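Local coordinates for protein peptidase M28 (Shewanella amazonensis SB2B, PDB 3IIB) that probably acts as a zinc-dependent carboxypeptidase or dipeptidase of family M28, binding two zinc ions at its active centre, at residues Ile268-Gly273 and Glu329-Ala334. Numbering follows the deposited sequence.
With ZN (zinc ion), chain C; ZN (zinc ion), chain B.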
loop_
_atom_site.group_PDB
_atom_site.type_symbol
_atom_site.label_atom_id
_atom_site.label_comp_id
_atom_site.label_asym_id
_atom_site.label_seq_id
_atom_site.Cartn_x
_atom_site.Cartn_y
_atom_site.Cartn_z
ATOM N N ILE A 268 -4.091 7.823 -11.637
ATOM C CA ILE A 268 -4.277 6.968 -12.791
ATOM C C ILE A 268 -5.732 6.932 -13.213
ATOM O O ILE A 268 -6.045 6.640 -14.375
ATOM C CB ILE A 268 -3.663 5.539 -12.571
ATOM C CG1 ILE A 268 -4.508 4.730 -11.612
ATOM C CG2 ILE A 268 -2.178 5.644 -12.098
ATOM C CD1 ILE A 268 -4.009 3.310 -11.379
ATOM N N ASP A 269 -6.637 7.225 -12.263
ATOM C CA ASP A 269 -8.051 7.273 -12.567
ATOM C C ASP A 269 -8.593 8.672 -12.234
ATOM O O ASP A 269 -9.065 8.899 -11.103
ATOM C CB ASP A 269 -8.804 6.236 -11.744
ATOM C CG ASP A 269 -10.230 6.056 -12.208
ATOM O OD1 ASP A 269 -10.578 6.583 -13.291
ATOM O OD2 ASP A 269 -11.025 5.405 -11.491
ATOM N N ASP A 270 -8.549 9.608 -13.167
ATOM C CA ASP A 270 -8.063 9.437 -14.521
ATOM C C ASP A 270 -7.210 10.640 -14.920
ATOM O O ASP A 270 -7.273 11.151 -16.050
ATOM C CB ASP A 270 -9.278 9.246 -15.463
ATOM C CG ASP A 270 -8.886 8.889 -16.881
ATOM O OD1 ASP A 270 -7.812 8.240 -17.072
ATOM O OD2 ASP A 270 -9.678 9.261 -17.821
ATOM N N GLY A 271 -6.353 11.084 -13.998
ATOM C CA GLY A 271 -5.415 12.134 -14.301
ATOM C C GLY A 271 -4.530 11.761 -15.478
ATOM O O GLY A 271 -4.187 12.610 -16.314
ATOM N N ALA A 272 -4.137 10.505 -15.567
ATOM C CA ALA A 272 -3.339 10.054 -16.683
ATOM C C ALA A 272 -4.068 10.280 -18.011
ATOM O O ALA A 272 -3.483 10.730 -18.963
ATOM C CB ALA A 272 -3.015 8.581 -16.500
ATOM N N GLY A 273 -5.362 9.945 -18.053
ATOM C CA GLY A 273 -6.162 10.094 -19.269
ATOM C C GLY A 273 -6.321 11.552 -19.636
ATOM O O GLY A 273 -6.150 11.906 -20.793
ATOM N N GLU A 329 -11.883 7.454 -25.768
ATOM C CA GLU A 329 -11.580 7.928 -24.416
ATOM C C GLU A 329 -10.467 7.113 -23.768
ATOM O O GLU A 329 -10.482 5.883 -23.828
ATOM C CB GLU A 329 -12.800 7.877 -23.526
ATOM C CG GLU A 329 -12.478 8.260 -22.099
ATOM C CD GLU A 329 -13.694 8.400 -21.187
ATOM O OE1 GLU A 329 -14.527 7.473 -21.189
ATOM O OE2 GLU A 329 -13.803 9.447 -20.473
ATOM N N SER A 330 -9.537 7.817 -23.133
ATOM C CA SER A 330 -8.474 7.208 -22.319
ATOM C C SER A 330 -8.963 7.182 -20.857
ATOM O O SER A 330 -9.069 8.236 -20.207
ATOM C CB SER A 330 -7.206 8.011 -22.409
ATOM O OG SER A 330 -6.100 7.390 -21.721
ATOM N N ASP A 331 -9.238 5.991 -20.352
ATOM C CA ASP A 331 -9.646 5.815 -18.933
ATOM C C ASP A 331 -9.323 4.386 -18.483
ATOM O O ASP A 331 -10.180 3.671 -17.988
ATOM C CB ASP A 331 -11.122 6.086 -18.731
ATOM C CG ASP A 331 -11.510 6.039 -17.273
ATOM O OD1 ASP A 331 -10.654 6.382 -16.449
ATOM O OD2 ASP A 331 -12.652 5.711 -16.952
ATOM N N PHE A 332 -8.075 4.004 -18.659
ATOM C CA PHE A 332 -7.563 2.753 -18.093
ATOM C C PHE A 332 -6.117 2.957 -17.656
ATOM O O PHE A 332 -5.250 2.115 -17.886
ATOM C CB PHE A 332 -7.771 1.625 -19.093
ATOM C CG PHE A 332 -7.723 0.251 -18.496
ATOM C CD1 PHE A 332 -8.030 0.018 -17.164
ATOM C CD2 PHE A 332 -7.386 -0.842 -19.291
ATOM C CE1 PHE A 332 -7.993 -1.237 -16.661
ATOM C CE2 PHE A 332 -7.390 -2.134 -18.771
ATOM C CZ PHE A 332 -7.675 -2.330 -17.457
ATOM N N GLY A 333 -5.890 4.082 -16.978
ATOM C CA GLY A 333 -4.596 4.403 -16.362
ATOM C C GLY A 333 -3.577 4.888 -17.360
ATOM O O GLY A 333 -3.924 5.620 -18.279
ATOM N N ALA A 334 -2.315 4.512 -17.129
ATOM C CA ALA A 334 -1.166 4.996 -17.922
ATOM C C ALA A 334 -0.414 3.880 -18.617
ATOM O O ALA A 334 0.581 4.159 -19.277
ATOM C CB ALA A 334 -0.199 5.804 -17.052
HETATM ZN ZN ZN C . -11.960 6.105 -14.767
HETATM ZN ZN ZN B . -13.045 5.251 -11.536
HETATM O O HOH W 1 -8.193 5.402 -15.663
HETATM O O HOH W 2 -6.382 6.723 -19.024
HETATM O O HOH W 3 -11.538 3.768 -14.911
HETATM O O HOH W 4 -13.605 3.369 -12.370
HETATM O O HOH W 5 -13.444 5.653 -13.593
#
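Asp269 and Asp331 meet over the zinc ion of chain C, their carboxylate planes turned 32° apart. Asp269 spans the metal pair with one oxygen to each zinc, a bridging carboxylate as in co-catalytic M28 peptidases: OD1 reaches the chain C zinc at 2.1 Å, while OD2 lies 2.0 Å from the chain B zinc. Asp331 instead takes the chain C zinc with both oxygens, OD1 at 2.1 Å and, by a slightly longer bond, OD2 at 2.3 Å, and water 5 joins the two metals.

Behind this first shell lies Asp270, which follows a cis peptide bond. A chi1 of -173° sets its CG trans to the backbone N and carries the carboxylate beside that of Asp331, the planes 48° apart, with OD2 2.7 Å from the carbonyl O of Ser330. OD2 also accepts from His257 N. OD1 receives a weak bond from Gly273 N; water 2 lies within hydrogen-bonding distance of OD1 and of Gly333 O, and accepts from Phe332 N. Replacing Asp270 by an alanine would probably deprive water 2 and Gly273 N of OD1 and His257 N of OD2, and open a gap beside Ser330 O. Water 1 ties Ile268 O to Asp331 OD1, and Gly333 CA comes 3.3 Å from Ile268 O in a C-H...O contact. Farther along, Ala272 CB and Ala334 CB touch at 4.0 Å.

His257 completes the protein ligands of one zinc, Glu304 and His402 those of the other. The contact thus joins the start of helix 267-285 to the loop leaving strand 324-329, with helix 413-432 packed against Ala272, Ser330 and Ala334.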